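Local coordinates for type IV pilin structural subunit (Pseudomonas aeruginosa, PDB 3JYZ), which is the pilin that assembles into type IV pili, thin bacterial surface filaments generally associated with adhesion and twitching motility, at residues 15-20 and 55-60; 92-97 and 105-110. One frame throughout, in Å; residues are numbered along the deposited sequence.

Contact 1 of 2, residues 15-20 and 55-60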
ATOM      1  N   LEU A  15       6.937   4.041   2.554  1.00 16.14           N
ATOM      2  CA  LEU A  15       6.356   2.877   3.202  1.00 15.24           C
ATOM      3  C   LEU A  15       6.092   3.187   4.667  1.00 15.89           C
ATOM      4  O   LEU A  15       5.060   2.815   5.216  1.00 16.16           O
ATOM      5  CB  LEU A  15       7.273   1.662   3.042  1.00 14.57           C
ATOM      6  CG  LEU A  15       7.382   1.171   1.597  1.00 15.12           C
ATOM      7  CD1 LEU A  15       8.407   0.055   1.501  1.00 15.93           C
ATOM      8  CD2 LEU A  15       6.029   0.684   1.099  1.00 15.07           C
ATOM      9  N   VAL A  16       7.024   3.888   5.295  1.00 15.67           N
ATOM     10  CA  VAL A  16       6.861   4.261   6.692  1.00 16.32           C
ATOM     11  C   VAL A  16       5.658   5.207   6.852  1.00 15.63           C
ATOM     12  O   VAL A  16       4.895   5.119   7.817  1.00 15.11           O
ATOM     13  CB  VAL A  16       8.158   4.892   7.242  1.00 18.07           C
ATOM     14  CG1 VAL A  16       7.938   5.427   8.647  1.00 18.97           C
ATOM     15  CG2 VAL A  16       9.277   3.863   7.225  1.00 18.65           C
ATOM     16  N   LEU A  17       5.473   6.091   5.880  1.00 16.98           N
ATOM     17  CA  LEU A  17       4.354   7.030   5.874  1.00 17.35           C
ATOM     18  C   LEU A  17       2.983   6.333   5.779  1.00 17.45           C
ATOM     19  O   LEU A  17       1.964   6.874   6.216  1.00 19.33           O
ATOM     20  CB  LEU A  17       4.547   8.013   4.709  1.00 18.32           C
ATOM     21  CG  LEU A  17       4.098   9.476   4.769  1.00 18.57           C
ATOM     22  CD1 LEU A  17       4.723  10.237   5.929  1.00 18.38           C
ATOM     23  CD2 LEU A  17       4.409  10.175   3.450  1.00 17.40           C
ATOM     24  N   ALA A  18       2.957   5.128   5.215  1.00 14.66           N
ATOM     25  CA  ALA A  18       1.723   4.353   5.114  1.00 13.89           C
ATOM     26  C   ALA A  18       1.388   3.529   6.366  1.00 13.27           C
ATOM     27  O   ALA A  18       0.282   3.000   6.493  1.00 12.60           O
ATOM     28  CB  ALA A  18       1.767   3.441   3.883  1.00 13.86           C
ATOM     29  N   GLU A  19       2.334   3.407   7.288  1.00 13.58           N
ATOM     30  CA  GLU A  19       2.101   2.575   8.469  1.00 14.93           C
ATOM     31  C   GLU A  19       0.853   2.968   9.274  1.00 13.79           C
ATOM     32  O   GLU A  19       0.118   2.100   9.735  1.00 14.27           O
ATOM     33  CB  GLU A  19       3.344   2.529   9.362  1.00 17.14           C
ATOM     34  CG  GLU A  19       4.460   1.659   8.808  1.00 22.13           C
ATOM     35  CD  GLU A  19       4.030   0.211   8.586  1.00 27.25           C
ATOM     36  OE1 GLU A  19       3.203  -0.304   9.374  1.00 29.55           O
ATOM     37  OE2 GLU A  19       4.526  -0.423   7.629  1.00 29.42           O
ATOM     38  N   PRO A  20       0.605   4.274   9.459  1.00 13.13           N
ATOM     39  CA  PRO A  20      -0.611   4.622  10.208  1.00 12.99           C
ATOM     40  C   PRO A  20      -1.910   4.227   9.487  1.00 12.78           C
ATOM     41  O   PRO A  20      -2.943   4.033  10.135  1.00 13.74           O
ATOM     42  CB  PRO A  20      -0.508   6.146  10.358  1.00 13.33           C
ATOM     43  CG  PRO A  20       0.948   6.432  10.258  1.00 13.74           C
ATOM     44  CD  PRO A  20       1.473   5.446   9.253  1.00 13.67           C
ATOM     45  N   LYS A  55       8.140  15.411   1.521  1.00 14.20           N
ATOM     46  CA  LYS A  55       8.939  15.862   0.419  1.00 15.68           C
ATOM     47  C   LYS A  55       9.009  14.844  -0.717  1.00 15.47           C
ATOM     48  O   LYS A  55       9.008  15.198  -1.788  1.00 15.87           O
ATOM     49  CB  LYS A  55      10.390  16.207   0.875  1.00 16.66           C
ATOM     50  CG  LYS A  55      11.271  16.628  -0.252  1.00 17.79           C
ATOM     51  CD  LYS A  55      12.648  17.061   0.257  1.00 19.18           C
ATOM     52  CE  LYS A  55      13.606  17.275  -0.896  1.00 21.19           C
ATOM     53  NZ  LYS A  55      14.818  18.011  -0.528  1.00 22.66           N
ATOM     54  N   TYR A  56       8.897  13.636  -0.388  1.00 14.82           N
ATOM     55  CA  TYR A  56       9.119  12.558  -1.343  1.00 15.46           C
ATOM     56  C   TYR A  56       7.806  11.885  -1.730  1.00 13.16           C
ATOM     57  O   TYR A  56       7.859  11.219  -2.723  1.00 12.67           O
ATOM     58  CB  TYR A  56      10.090  11.525  -0.770  1.00 18.16           C
ATOM     59  CG  TYR A  56      11.481  12.064  -0.518  1.00 22.46           C
ATOM     60  CD1 TYR A  56      12.097  12.906  -1.438  1.00 24.14           C
ATOM     61  CD2 TYR A  56      12.175  11.732   0.636  1.00 24.57           C
ATOM     62  CE1 TYR A  56      13.367  13.400  -1.211  1.00 25.59           C
ATOM     63  CE2 TYR A  56      13.447  12.223   0.871  1.00 25.64           C
ATOM     64  CZ  TYR A  56      14.037  13.056  -0.055  1.00 27.20           C
ATOM     65  OH  TYR A  56      15.303  13.545   0.171  1.00 30.34           O
ATOM     66  N   VAL A  57       6.783  12.043  -1.001  1.00 11.21           N
ATOM     67  CA  VAL A  57       5.516  11.390  -1.231  1.00 10.54           C
ATOM     68  C   VAL A  57       4.412  12.386  -1.558  1.00 10.58           C
ATOM     69  O   VAL A  57       4.184  13.237  -0.817  1.00 10.81           O
ATOM     70  CB  VAL A  57       5.113  10.559  -0.047  1.00 10.21           C
ATOM     71  CG1 VAL A  57       3.784   9.892  -0.282  1.00 10.79           C
ATOM     72  CG2 VAL A  57       6.172   9.538   0.163  1.00 10.71           C
ATOM     73  N   THR A  58       3.824  12.236  -2.731  1.00 10.39           N
ATOM     74  CA  THR A  58       2.696  13.069  -3.143  1.00 10.38           C
ATOM     75  C   THR A  58       1.439  12.689  -2.369  1.00  9.82           C
ATOM     76  O   THR A  58       0.733  13.551  -1.849  1.00 10.75           O
ATOM     77  CB  THR A  58       2.428  12.915  -4.646  1.00 12.22           C
ATOM     78  OG1 THR A  58       3.499  13.525  -5.375  1.00 14.75           O
ATOM     79  CG2 THR A  58       1.110  13.572  -5.053  1.00 13.15           C
ATOM     80  N   SER A  59       1.175  11.391  -2.267  1.00  8.96           N
ATOM     81  CA  SER A  59      -0.075  10.935  -1.684  1.00  8.03           C
ATOM     82  C   SER A  59      -0.003   9.476  -1.271  1.00  7.85           C
ATOM     83  O   SER A  59       0.763   8.695  -1.843  1.00  8.25           O
ATOM     84  CB  SER A  59      -1.226  11.142  -2.675  1.00  9.08           C
ATOM     85  OG  SER A  59      -1.002  10.432  -3.883  1.00  9.82           O
ATOM     86  N   VAL A  60      -0.802   9.132  -0.266  1.00  7.11           N
ATOM     87  CA  VAL A  60      -0.972   7.761   0.195  1.00  7.03           C
ATOM     88  C   VAL A  60      -2.477   7.601   0.299  1.00  7.15           C
ATOM     89  O   VAL A  60      -3.091   8.103   1.239  1.00  8.80           O
ATOM     90  CB  VAL A  60      -0.338   7.567   1.582  1.00  7.40           C
ATOM     91  CG1 VAL A  60      -0.533   6.137   2.067  1.00  8.45           C
ATOM     92  CG2 VAL A  60       1.153   7.938   1.544  1.00  8.44           C
TER
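Leu17 meets Val57, and Ala18 meets Val60. The contact is apolar, and no hydrogen bond links residues 15-20 to 55-60. Leu17 and Val57 reach toward each other tip to tip. A single methyl of Leu17 does the touching: CD2 comes within 3.6 Å of Val57 CB. The same CD2 is 3.8 Å from both CG1 and CG2 of Val57, so it sits over the fork of the valine. Leu17 CD2 also approaches Val60 CG2, more loosely, at 4.4 Å. One leucine methyl thus bridges two valines of the strand.

The second apolar pair is closer to the backbone. Val60 holds CG1 opposite its own backbone N (chi1 179°), and this branch is the one that meets Ala18. Val60 CG1 lies 4.0 Å from Ala18 CB and 4.2 Å from Ala18 CA. The two backbones come closest here, with Ala18 CA and Val60 CA 6.6 Å apart, consistent with the small side chain of the alanine.

Polar bonds lie beside the contact. Trp43 NE1 bonds to Val60 O, and Ser54 OG pairs with both Tyr56 N and Val57 N. Thr58 and Ser59 share Thr73 as backbone partner on strand 70-74, a classic beta bulge that bends the strand between the two valines. Both valines still point their side chains at the helix.

Residues 15-20 belong to the long helix 4-28, which is kinked where Pro20 N lacks a bond to the previous turn. Strand 57-62 is paired antiparallel with strand 70-74, where Val57 touches Tyr74 and Val60 touches Ile70. Leu15 touches Ile72 of strand 70-74 and Leu88 and Leu90 of strand 87-95; Ala18 also rests on Leu90. The helix therefore packs against three strands of the sheet, as the N-terminal helix does in type IV pilins.

Contact 2 of 2, residues 92-97 and 105-110; sequences PYINDG and TAVAAG
Ile94 and Ala106 touch without any flat group between them; no ring or amide enters the contact between the two segments. Tyr93 starts out away from residues 105-110. Its ring meets that of Phe132, and its OH is hydrogen-bonded to Thr133 O. The Pro92 ring touches Leu103, which is part of helix 103-109, and Ile115 and Trp117 of strand 114-120. The Asn95 amide takes a bond over one face: Gly97 N donates to Asn95 OD1 at 2.8 Å. The donor stands 57° out of the carbonyl plane. This is an Asx turn.

The contact itself is made by Ile94. CG1 anti to the carbonyl carbon (chi1 -80°), with the chain extended beyond it, brings CD1 to the helix. Ile94 CD1 is 3.5 Å from Ala106 CB, and Ile94 CB is 3.6 Å from the same methyl. The alanine methyl therefore lies alongside the isoleucine chain, with Ile94 CG1 4.0 Å from Ala106 CB. Val107 adds one branch: its CG2 is 4.0 Å from Ile94 CD1, and the two side chains cross at about a right angle. All three residues are buried.

Asp96 OD1 accepts from the backbone N of Asn98 and Thr99 within the turn between strands 87-95 and 100-102. Helix 103-109 follows directly and ends at Gly110 in a Schellman motif. The arrangement is a beta hairpin whose second strand runs into a short helix that folds back onto the first strand.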
ATOM      1  N   PRO A  92      -4.006  -5.462   1.083  1.00  8.80           N
ATOM      2  CA  PRO A  92      -4.244  -6.181   2.345  1.00  8.89           C
ATOM      3  C   PRO A  92      -5.037  -7.486   2.202  1.00  9.03           C
ATOM      4  O   PRO A  92      -5.917  -7.610   1.344  1.00  8.73           O
ATOM      5  CB  PRO A  92      -5.062  -5.185   3.173  1.00  8.18           C
ATOM      6  CG  PRO A  92      -5.772  -4.335   2.155  1.00  9.33           C
ATOM      7  CD  PRO A  92      -4.993  -4.390   0.851  1.00  9.44           C
ATOM      8  N   TYR A  93      -4.716  -8.444   3.072  1.00  8.75           N
ATOM      9  CA  TYR A  93      -5.374  -9.748   3.109  1.00  8.49           C
ATOM     10  C   TYR A  93      -5.644 -10.129   4.548  1.00  9.84           C
ATOM     11  O   TYR A  93      -4.910  -9.747   5.444  1.00 11.34           O
ATOM     12  CB  TYR A  93      -4.476 -10.819   2.480  1.00  9.28           C
ATOM     13  CG  TYR A  93      -4.189 -10.546   1.031  1.00  8.68           C
ATOM     14  CD1 TYR A  93      -3.242  -9.595   0.658  1.00  9.67           C
ATOM     15  CD2 TYR A  93      -4.886 -11.210   0.030  1.00 10.01           C
ATOM     16  CE1 TYR A  93      -2.998  -9.324  -0.672  1.00 10.34           C
ATOM     17  CE2 TYR A  93      -4.642 -10.943  -1.311  1.00 10.58           C
ATOM     18  CZ  TYR A  93      -3.694  -9.996  -1.654  1.00 10.92           C
ATOM     19  OH  TYR A  93      -3.439  -9.724  -2.990  1.00 12.40           O
ATOM     20  N   ILE A  94      -6.709 -10.885   4.778  1.00  9.84           N
ATOM     21  CA  ILE A  94      -6.906 -11.475   6.090  1.00 11.92           C
ATOM     22  C   ILE A  94      -6.443 -12.917   6.067  1.00 12.82           C
ATOM     23  O   ILE A  94      -6.785 -13.679   5.161  1.00 13.31           O
ATOM     24  CB  ILE A  94      -8.366 -11.368   6.572  1.00 13.94           C
ATOM     25  CG1 ILE A  94      -8.616  -9.961   7.113  1.00 15.19           C
ATOM     26  CG2 ILE A  94      -8.642 -12.395   7.672  1.00 15.02           C
ATOM     27  CD1 ILE A  94     -10.050  -9.633   7.362  1.00 17.13           C
ATOM     28  N   ASN A  95      -5.623 -13.247   7.059  1.00 13.33           N
ATOM     29  CA  ASN A  95      -5.077 -14.575   7.274  1.00 14.06           C
ATOM     30  C   ASN A  95      -5.825 -15.234   8.426  1.00 16.15           C
ATOM     31  O   ASN A  95      -5.759 -14.762   9.562  1.00 16.18           O
ATOM     32  CB  ASN A  95      -3.597 -14.432   7.638  1.00 14.50           C
ATOM     33  CG  ASN A  95      -2.998 -15.710   8.177  1.00 15.50           C
ATOM     34  OD1 ASN A  95      -3.465 -16.800   7.866  1.00 15.93           O
ATOM     35  ND2 ASN A  95      -1.951 -15.579   8.987  1.00 16.61           N
ATOM     36  N   ASP A  96      -6.542 -16.311   8.129  1.00 18.02           N
ATOM     37  CA  ASP A  96      -7.314 -17.020   9.149  1.00 19.48           C
ATOM     38  C   ASP A  96      -6.519 -18.143   9.819  1.00 20.17           C
ATOM     39  O   ASP A  96      -7.072 -18.937  10.579  1.00 21.50           O
ATOM     40  CB  ASP A  96      -8.621 -17.565   8.556  1.00 20.90           C
ATOM     41  CG  ASP A  96      -8.401 -18.734   7.601  1.00 21.95           C
ATOM     42  OD1 ASP A  96      -7.238 -19.071   7.304  1.00 20.90           O
ATOM     43  OD2 ASP A  96      -9.403 -19.332   7.149  1.00 23.83           O
ATOM     44  N   GLY A  97      -5.224 -18.202   9.532  1.00 19.91           N
ATOM     45  CA  GLY A  97      -4.361 -19.222  10.096  1.00 20.77           C
ATOM     46  C   GLY A  97      -3.946 -20.134   8.962  1.00 22.50           C
ATOM     47  O   GLY A  97      -2.828 -20.654   8.949  1.00 24.71           O
ATOM     48  N   THR A 105     -13.065  -8.848   0.702  1.00 10.40           N
ATOM     49  CA  THR A 105     -13.851 -10.073   0.653  1.00 11.42           C
ATOM     50  C   THR A 105     -13.986 -10.677   2.042  1.00 11.69           C
ATOM     51  O   THR A 105     -15.068 -11.072   2.471  1.00 12.31           O
ATOM     52  CB  THR A 105     -13.181 -11.064  -0.290  1.00 12.62           C
ATOM     53  OG1 THR A 105     -13.084 -10.462  -1.579  1.00 13.73           O
ATOM     54  CG2 THR A 105     -13.988 -12.358  -0.392  1.00 13.29           C
ATOM     55  N   ALA A 106     -12.875 -10.727   2.759  1.00 11.39           N
ATOM     56  CA  ALA A 106     -12.876 -11.264   4.110  1.00 12.03           C
ATOM     57  C   ALA A 106     -13.768 -10.474   5.065  1.00 13.11           C
ATOM     58  O   ALA A 106     -14.501 -11.060   5.863  1.00 13.56           O
ATOM     59  CB  ALA A 106     -11.458 -11.325   4.639  1.00 12.44           C
ATOM     60  N   VAL A 107     -13.678  -9.217   4.942  1.00 13.45           N
ATOM     61  CA  VAL A 107     -14.482  -8.399   5.845  1.00 14.04           C
ATOM     62  C   VAL A 107     -15.967  -8.559   5.539  1.00 14.09           C
ATOM     63  O   VAL A 107     -16.786  -8.596   6.457  1.00 14.72           O
ATOM     64  CB  VAL A 107     -14.080  -6.905   5.854  1.00 15.53           C
ATOM     65  CG1 VAL A 107     -15.040  -6.092   6.723  1.00 17.44           C
ATOM     66  CG2 VAL A 107     -12.635  -6.725   6.292  1.00 14.87           C
ATOM     67  N   ALA A 108     -16.347  -8.612   4.357  1.00 13.43           N
ATOM     68  CA  ALA A 108     -17.744  -8.834   3.973  1.00 13.20           C
ATOM     69  C   ALA A 108     -18.257 -10.161   4.524  1.00 14.49           C
ATOM     70  O   ALA A 108     -19.420 -10.265   4.918  1.00 15.53           O
ATOM     71  CB  ALA A 108     -17.902  -8.799   2.468  1.00 13.05           C
ATOM     72  N   ALA A 109     -17.386 -11.165   4.553  1.00 15.09           N
ATOM     73  CA  ALA A 109     -17.757 -12.497   5.028  1.00 15.86           C
ATOM     74  C   ALA A 109     -17.691 -12.630   6.548  1.00 17.08           C
ATOM     75  O   ALA A 109     -18.133 -13.632   7.109  1.00 18.38           O
ATOM     76  CB  ALA A 109     -16.871 -13.550   4.374  1.00 16.23           C
ATOM     77  N   GLY A 110     -17.122 -11.633   7.213  1.00 17.10           N
ATOM     78  CA  GLY A 110     -16.929 -11.687   8.651  1.00 18.37           C
ATOM     79  C   GLY A 110     -15.795 -12.610   9.063  1.00 19.44           C
ATOM     80  O   GLY A 110     -15.742 -13.077  10.204  1.00 21.00           O
TER

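How the contacts relate
Both contacts are apolar, and neither has a hydrogen bond across it. Both set a helix against the same antiparallel sheet, but on opposite sides of the chain's centre. Contact 1 lies about 9 Å from that centre, and contact 2 about 17 Å. Contact 1 joins the long N-terminal helix to a strand distant in sequence; contact 2 closes a local excursion of the chain. Contact 1 spreads over two valines met by a leucine and an alanine, and its leucine is partly exposed; contact 2 gathers on one isoleucine and is wholly buried, though farther from the centre. Strand 87-95 relates them: it holds Ile94, and its Leu90 touches Ala18.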